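Local coordinates for 457aa long hypothetical protein (Pyrococcus horikoshii, PDB 2CSU), which is of unknown function but joins a Rossmann-type CoA-binding domain to two further domains of the CoA ligase family, one of them flavodoxin-like, at residues D203-L208 with K229-A234; K218-A223 with A263-S268; I233-G238 with N274-M279. One frame throughout, in Å; residues are numbered along the deposited sequence.

Interaction 1: D203-L208 with K229-A234; sequences DKAIAL and KKPIIA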
# COMPACT_ATOMS: atom_id res chain seq x y z
N ASP A 203 -4.02 -3.49 -24.66
CA ASP A 203 -3.81 -2.32 -23.82
C ASP A 203 -5.10 -1.52 -23.65
O ASP A 203 -5.55 -0.79 -24.53
CB ASP A 203 -2.74 -1.45 -24.48
CG ASP A 203 -1.51 -2.30 -24.77
OD1 ASP A 203 -0.81 -2.64 -23.81
OD2 ASP A 203 -1.27 -2.62 -25.93
N LYS A 204 -5.73 -1.71 -22.47
CA LYS A 204 -6.98 -1.00 -22.20
C LYS A 204 -6.72 0.43 -21.71
O LYS A 204 -7.54 1.32 -21.83
CB LYS A 204 -7.75 -1.78 -21.13
CG LYS A 204 -8.64 -2.87 -21.75
CD LYS A 204 -9.04 -3.94 -20.73
CE LYS A 204 -9.32 -5.30 -21.38
NZ LYS A 204 -10.46 -5.93 -20.72
N ALA A 205 -5.53 0.61 -21.11
CA ALA A 205 -5.16 1.93 -20.62
C ALA A 205 -3.65 2.16 -20.66
O ALA A 205 -2.85 1.23 -20.74
CB ALA A 205 -5.66 2.06 -19.18
N ILE A 206 -3.26 3.45 -20.64
CA ILE A 206 -1.84 3.78 -20.65
C ILE A 206 -1.45 4.58 -19.40
O ILE A 206 -2.06 5.58 -19.05
CB ILE A 206 -1.55 4.61 -21.90
CG1 ILE A 206 -2.08 3.89 -23.15
CG2 ILE A 206 -0.03 4.78 -22.07
CD1 ILE A 206 -2.14 4.81 -24.37
N ALA A 207 -0.44 4.09 -18.69
CA ALA A 207 0.03 4.75 -17.48
C ALA A 207 1.37 5.35 -17.84
O ALA A 207 2.17 4.71 -18.52
CB ALA A 207 0.18 3.73 -16.34
N LEU A 208 1.61 6.59 -17.42
CA LEU A 208 2.86 7.25 -17.75
C LEU A 208 3.58 7.83 -16.54
O LEU A 208 2.95 8.42 -15.68
CB LEU A 208 2.63 8.40 -18.74
CG LEU A 208 2.03 8.21 -20.15
CD1 LEU A 208 1.89 9.58 -20.82
CD2 LEU A 208 2.92 7.31 -20.99
N LYS A 229 -10.08 7.31 -27.59
CA LYS A 229 -10.23 5.86 -27.65
C LYS A 229 -10.05 5.18 -26.27
O LYS A 229 -10.91 4.47 -25.77
CB LYS A 229 -9.20 5.31 -28.63
CG LYS A 229 -9.39 5.88 -30.04
CD LYS A 229 -8.33 5.36 -31.00
CE LYS A 229 -8.66 5.69 -32.47
NZ LYS A 229 -7.60 5.20 -33.34
N LYS A 230 -8.85 5.39 -25.69
CA LYS A 230 -8.60 4.86 -24.35
C LYS A 230 -7.80 5.83 -23.50
O LYS A 230 -7.14 6.73 -23.99
CB LYS A 230 -7.86 3.52 -24.47
CG LYS A 230 -7.41 3.23 -25.91
CD LYS A 230 -6.30 2.17 -25.96
CE LYS A 230 -6.58 1.07 -26.98
NZ LYS A 230 -5.52 0.07 -26.93
N PRO A 231 -7.98 5.70 -22.17
CA PRO A 231 -7.38 6.61 -21.20
C PRO A 231 -5.87 6.56 -21.00
O PRO A 231 -5.21 5.52 -21.19
CB PRO A 231 -8.16 6.31 -19.92
CG PRO A 231 -8.50 4.90 -20.05
CD PRO A 231 -8.91 4.77 -21.51
N ILE A 232 -5.33 7.71 -20.63
CA ILE A 232 -3.92 7.88 -20.36
C ILE A 232 -3.81 8.52 -18.98
O ILE A 232 -4.44 9.55 -18.73
CB ILE A 232 -3.28 8.79 -21.44
CG1 ILE A 232 -3.39 8.11 -22.81
CG2 ILE A 232 -1.84 9.10 -21.07
CD1 ILE A 232 -2.95 8.96 -23.99
N ILE A 233 -3.04 7.90 -18.09
CA ILE A 233 -2.85 8.40 -16.73
C ILE A 233 -1.37 8.75 -16.56
O ILE A 233 -0.50 7.89 -16.70
CB ILE A 233 -3.23 7.33 -15.66
CG1 ILE A 233 -4.69 6.89 -15.82
CG2 ILE A 233 -3.09 7.93 -14.27
CD1 ILE A 233 -5.00 6.18 -17.10
N ALA A 234 -1.09 10.02 -16.24
CA ALA A 234 0.28 10.49 -16.06
C ALA A 234 0.63 10.94 -14.65
O ALA A 234 -0.09 11.70 -14.02
CB ALA A 234 0.58 11.63 -17.04

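Interaction 2: K218-A223 with A263-S268; sequences KFMEVA and AAFKQS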
# COMPACT_ATOMS: atom_id res chain seq x y z
N LYS A 218 3.53 17.97 -29.94
CA LYS A 218 3.16 16.69 -30.54
C LYS A 218 2.49 15.79 -29.50
O LYS A 218 1.50 15.11 -29.79
CB LYS A 218 4.41 16.01 -31.10
CG LYS A 218 4.15 14.66 -31.75
CD LYS A 218 5.45 13.99 -32.17
CE LYS A 218 5.21 12.63 -32.83
NZ LYS A 218 6.49 11.94 -33.17
N PHE A 219 3.04 15.80 -28.29
CA PHE A 219 2.52 15.00 -27.19
C PHE A 219 1.05 15.32 -26.91
O PHE A 219 0.19 14.44 -26.89
CB PHE A 219 3.35 15.25 -25.93
CG PHE A 219 2.95 14.41 -24.75
CD1 PHE A 219 3.73 13.32 -24.36
CD2 PHE A 219 1.80 14.71 -24.02
CE1 PHE A 219 3.37 12.54 -23.25
CE2 PHE A 219 1.42 13.93 -22.90
CZ PHE A 219 2.22 12.85 -22.52
N MSE A 220 0.76 16.60 -26.70
CA MSE A 220 -0.60 17.02 -26.39
C MSE A 220 -1.61 16.70 -27.49
O MSE A 220 -2.72 16.25 -27.21
CB MSE A 220 -0.63 18.52 -26.06
CG MSE A 220 -0.15 18.84 -24.64
SE MSE A 220 -0.24 17.43 -23.50
CE MSE A 220 0.87 17.93 -22.26
N GLU A 221 -1.24 16.92 -28.75
CA GLU A 221 -2.16 16.65 -29.84
C GLU A 221 -2.38 15.16 -30.04
O GLU A 221 -3.46 14.73 -30.42
CB GLU A 221 -1.66 17.30 -31.14
CG GLU A 221 -2.70 17.25 -32.27
CD GLU A 221 -4.05 17.86 -31.87
OE1 GLU A 221 -4.10 19.07 -31.53
OE2 GLU A 221 -5.06 17.12 -31.90
N VAL A 222 -1.35 14.35 -29.77
CA VAL A 222 -1.49 12.90 -29.88
C VAL A 222 -2.38 12.44 -28.72
O VAL A 222 -3.29 11.65 -28.89
CB VAL A 222 -0.11 12.20 -29.81
CG1 VAL A 222 -0.27 10.77 -29.32
CG2 VAL A 222 0.56 12.20 -31.19
N ALA A 223 -2.11 12.97 -27.53
CA ALA A 223 -2.88 12.61 -26.35
C ALA A 223 -4.35 12.97 -26.51
O ALA A 223 -5.23 12.19 -26.14
CB ALA A 223 -2.31 13.32 -25.11
N ALA A 263 -2.01 21.36 -16.18
CA ALA A 263 -3.07 21.98 -16.96
C ALA A 263 -3.06 21.49 -18.40
O ALA A 263 -4.12 21.26 -18.99
CB ALA A 263 -2.92 23.50 -16.92
N ALA A 264 -1.88 21.33 -18.98
CA ALA A 264 -1.76 20.84 -20.35
C ALA A 264 -2.30 19.40 -20.44
O ALA A 264 -2.97 19.05 -21.42
CB ALA A 264 -0.31 20.87 -20.80
N PHE A 265 -2.01 18.58 -19.43
CA PHE A 265 -2.50 17.21 -19.43
C PHE A 265 -4.02 17.20 -19.41
O PHE A 265 -4.65 16.46 -20.16
CB PHE A 265 -1.99 16.43 -18.21
CG PHE A 265 -0.53 16.08 -18.26
CD1 PHE A 265 0.06 15.67 -19.44
CD2 PHE A 265 0.25 16.13 -17.11
CE1 PHE A 265 1.40 15.31 -19.48
CE2 PHE A 265 1.59 15.77 -17.13
CZ PHE A 265 2.17 15.36 -18.32
N LYS A 266 -4.59 18.02 -18.54
CA LYS A 266 -6.04 18.12 -18.39
C LYS A 266 -6.77 18.43 -19.69
O LYS A 266 -7.76 17.78 -20.02
CB LYS A 266 -6.39 19.20 -17.36
CG LYS A 266 -5.79 19.02 -15.96
CD LYS A 266 -6.44 17.89 -15.16
CE LYS A 266 -5.95 17.91 -13.70
NZ LYS A 266 -6.65 16.94 -12.80
N GLN A 267 -6.29 19.41 -20.44
CA GLN A 267 -6.92 19.82 -21.70
C GLN A 267 -6.87 18.75 -22.79
O GLN A 267 -7.76 18.67 -23.64
CB GLN A 267 -6.29 21.12 -22.21
CG GLN A 267 -6.51 22.32 -21.29
CD GLN A 267 -7.95 22.83 -21.29
OE1 GLN A 267 -8.71 22.57 -20.36
NE2 GLN A 267 -8.32 23.57 -22.33
N SER A 268 -5.83 17.92 -22.76
CA SER A 268 -5.67 16.86 -23.75
C SER A 268 -6.41 15.57 -23.36
O SER A 268 -6.27 14.55 -24.04
CB SER A 268 -4.19 16.55 -23.95
OG SER A 268 -3.51 17.70 -24.42

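Interaction 3: I233-G238 with N274-M279; sequences IALKAG and NTIDEM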
# COMPACT_ATOMS: atom_id res chain seq x y z
N ILE A 233 -3.04 7.90 -18.09
CA ILE A 233 -2.85 8.40 -16.73
C ILE A 233 -1.37 8.75 -16.56
O ILE A 233 -0.50 7.89 -16.70
CB ILE A 233 -3.23 7.33 -15.66
CG1 ILE A 233 -4.69 6.89 -15.82
CG2 ILE A 233 -3.09 7.93 -14.27
CD1 ILE A 233 -5.00 6.18 -17.10
N ALA A 234 -1.09 10.02 -16.24
CA ALA A 234 0.28 10.49 -16.06
C ALA A 234 0.63 10.94 -14.65
O ALA A 234 -0.09 11.70 -14.02
CB ALA A 234 0.58 11.63 -17.04
N LEU A 235 1.77 10.45 -14.17
CA LEU A 235 2.30 10.81 -12.87
C LEU A 235 3.51 11.67 -13.24
O LEU A 235 4.50 11.16 -13.77
CB LEU A 235 2.75 9.55 -12.09
CG LEU A 235 3.59 9.79 -10.81
CD1 LEU A 235 2.84 10.68 -9.83
CD2 LEU A 235 3.94 8.44 -10.16
N LYS A 236 3.41 12.97 -13.00
CA LYS A 236 4.48 13.91 -13.33
C LYS A 236 5.32 14.25 -12.10
O LYS A 236 4.82 14.70 -11.07
CB LYS A 236 3.86 15.18 -13.90
CG LYS A 236 4.89 16.29 -14.11
CD LYS A 236 5.72 16.09 -15.39
CE LYS A 236 6.71 17.23 -15.64
NZ LYS A 236 7.88 17.07 -14.77
N ALA A 237 6.63 13.98 -12.21
CA ALA A 237 7.53 14.26 -11.10
C ALA A 237 8.03 15.70 -11.14
O ALA A 237 8.32 16.27 -12.19
CB ALA A 237 8.72 13.30 -11.19
N GLY A 238 8.10 16.32 -9.95
CA GLY A 238 8.66 17.66 -9.86
C GLY A 238 7.67 18.66 -9.27
O GLY A 238 6.59 18.32 -8.79
N ASN A 274 -1.11 11.74 -8.62
CA ASN A 274 -0.08 12.42 -7.85
C ASN A 274 0.80 11.44 -7.10
O ASN A 274 1.77 11.85 -6.47
CB ASN A 274 -0.70 13.42 -6.88
CG ASN A 274 -1.75 14.27 -7.55
OD1 ASN A 274 -1.47 15.02 -8.49
ND2 ASN A 274 -2.99 14.16 -7.07
N THR A 275 0.44 10.15 -7.15
CA THR A 275 1.25 9.11 -6.52
C THR A 275 1.27 7.86 -7.40
O THR A 275 0.48 7.72 -8.34
CB THR A 275 0.72 8.66 -5.13
OG1 THR A 275 -0.46 7.88 -5.31
CG2 THR A 275 0.42 9.87 -4.24
N ILE A 276 2.20 6.96 -7.09
CA ILE A 276 2.33 5.71 -7.81
C ILE A 276 1.00 4.99 -7.72
O ILE A 276 0.38 4.67 -8.74
CB ILE A 276 3.46 4.86 -7.17
CG1 ILE A 276 4.81 5.52 -7.47
CG2 ILE A 276 3.46 3.43 -7.72
CD1 ILE A 276 5.96 5.02 -6.56
N ASP A 277 0.53 4.77 -6.49
CA ASP A 277 -0.72 4.08 -6.25
C ASP A 277 -1.92 4.65 -6.98
O ASP A 277 -2.76 3.90 -7.46
CB ASP A 277 -0.99 3.98 -4.74
CG ASP A 277 -0.42 2.69 -4.14
OD1 ASP A 277 -0.89 1.61 -4.55
OD2 ASP A 277 0.49 2.74 -3.29
N GLU A 278 -1.99 5.98 -7.09
CA GLU A 278 -3.10 6.59 -7.81
C GLU A 278 -3.00 6.26 -9.28
O GLU A 278 -3.99 5.93 -9.92
CB GLU A 278 -3.10 8.12 -7.64
CG GLU A 278 -3.34 8.60 -6.21
CD GLU A 278 -3.51 10.12 -6.14
OE1 GLU A 278 -3.42 10.79 -7.20
OE2 GLU A 278 -3.73 10.63 -5.02
N MSE A 279 -1.79 6.38 -9.83
CA MSE A 279 -1.53 6.10 -11.24
C MSE A 279 -2.00 4.67 -11.57
O MSE A 279 -2.72 4.45 -12.54
CB MSE A 279 -0.02 6.24 -11.55
CG MSE A 279 0.38 5.99 -13.04
SE MSE A 279 2.17 5.78 -13.39
CE MSE A 279 2.47 4.23 -12.52

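Interaction 1: D203-L208 with K229-A234
Ile206 lays its CD1 methyl against Ile232, 3.9 Å from Ile232 CG1, the two side chains side by side and pointing the same way. Each keeps CG1 anti to its carbonyl carbon (chi1 -52° in Ile206, -63° in Ile232), which is what lets them run as a matched pair from neighbouring strands. The other branch of Ile232 finds Leu208: Leu208 CD1 lies 3.8 Å from Ile232 CG2, the two side chains slanting across each other. Farther along, Leu208 CB and Ala234 CB come to 4.2 Å. These four residues share one face of the sheet, where helix 190-197 sets Leu197 on Ile206, Met194 on Ile232 and Phe190 on Leu208; Ala207 and Ile233 occupy the opposite face, covered from helix 276-283.

The backbones beneath are parallel strands, their axes 14° apart. Ile206 bonds through both its N and its O: the N donates to Pro231 O at 2.9 Å, and the O takes Ile233 N at 2.7 Å. Leu208 N then reaches Ile233 O at 2.6 Å. This is the parallel pairing of a beta-alpha-beta unit whose connection is helix 216-229.

Ahead of the strands, Lys230 bends at its third torsion and brings NZ to Asp203 O, in the carbonyl plane. The modelled 2.5 Å from Lys230 NZ to Asp203 O is short and should be read with reserve. Thr200 O and Leu197 O also accept from this ammonium group, while the Asp203 carboxylate is turned to Ser177, Thr200 and Lys178.

The chemistry therefore divides along the strands: an ammonium group held among backbone carbonyls at the entrance, then aliphatic side chains packed over a backbone that bonds alternately across the pair and, through Ala205 and Ala207, to strand 152-156.

Interaction 2: K218-A223 with A263-S268
Phe219 meets Phe265 first: its CE2 lies 3.7 Å from Phe265 CE1, reaching the edge of the Phe265 ring close to that ring's plane. CG of Phe219 stands anti to the backbone N (chi1 -176°), and this sends the phenyl group off the helix toward the sheet, where Leu208 and Ile210 of strand 205-210 pack against it. The rings meet at a slant, with centroids 6.0 Å apart and planes at 55°.

Next comes Met220, modelled as selenomethionine, whose side chain bends at the second torsion, close to eclipsed (chi2 -22°), and carries the terminal methyl across to the facing helix. Met220 CE lies 3.5 Å from Ala264 CB, tighter than usual for two carbons and, with so strained a bend, to be read with caution; it is also 3.7 Å from Phe265 CD1. The selenium sits beside a hydroxyl, Met220 SE being 3.4 Å from Ser268 OG. The backbone of the same residue offers the polar link: a weak bond at most joins Ser268 OG to Met220 O at 3.2 Å, and Ala264 O is at a similar distance from the hydroxyl.

A turn later, Ala223 points its CB toward the end of the other helix, with Ala223 CB 3.9 Å from Ser268 CB. Two small residues let the backbones come close here, and Val270 lies against Ala223 and Phe265 both.

Helices 216-229 and 258-267 thus lie side by side on the same side of the sheet, their local axes inclined by 30° and running in broadly the same direction. What holds them is chiefly apolar: an aromatic pair on the sheet side and a bent selenomethionine bridging to Ala264 and Phe265. The weak hydroxyl contact adds little directional restraint, so the fit of the side chains probably sets the spacing.

Interaction 3: I233-G238 with N274-M279
Strand 233-236 runs under the entry to helix 276-283 with the CA atoms of Leu235 and Asn274 5.8 Å apart and those of Ile233 and Met279 6.1 Å apart, and no hydrogen bond passes between the two segments.

Leu235 does most of the work. With CG anti to the backbone N (chi1 168°), it spreads its two methyls beneath the chain that leads into the helix. CD1 of Leu235 rests on the peptide joining Asn274 to Thr275, 3.5 Å from Asn274 C, while Leu235 CD2 goes on to Ile276, 4.1 Å from its CG1. Met279, a selenomethionine one turn into the helix, reaches down to the strand: extended through its first two torsions (chi1 -179°), it brings Met279 SE to 4.0 Å from Leu235 CB, and the bend at the third turns only the terminal methyl. Beside it, the CG2 branch of Ile233 touches the helix backbone, 3.9 Å from Met279 CA.

The turn resting on Leu235 is fixed from within. Thr275 is the N-cap, its OG1 accepting from Glu278 N at 3.0 Å. Glu278 returns a bond one residue ahead of the cap: its OE1 takes Asn274 N at 2.9 Å, the donor standing 49° out of the carboxylate plane. Together they probably steady the first turn of the helix.

In the wider domain, Ala273 of the adjoining strand 271-273 packs against Ile233 and Met279, and Ala207 of strand 205-210 meets Met279 too. Helix 159-171 packs beside helix 276-283, placing Ile165 against Ile276 and Met279. Beyond lies the second subunit, whose Met411 packs on Ile276 and whose Arg433 forms a salt bridge with Asp277, alongside Lys168 of the same chain as Asp277.

How the interactions relate
From the N-terminal side, interaction 1 closes the shortest loop, pairing 203-208 with 229-234 around helix 216-229. Interaction 2 starts inside that loop, at 218-223, and ends beyond it at 263-268, so the two cross. Interaction 3 leaves from the strand on which interaction 1 ends, sharing Ile233 and Ala234, and runs on to 274-279; it crosses interaction 2 as well. Phe219 touches Leu208 and Phe265 touches Ala234, setting the helix pair of interaction 2 on the strands of interaction 1. Met279 packs on Ala207 on the opposite face. Strand 232-236 is thus sandwiched between helix layers within one flavodoxin-like domain.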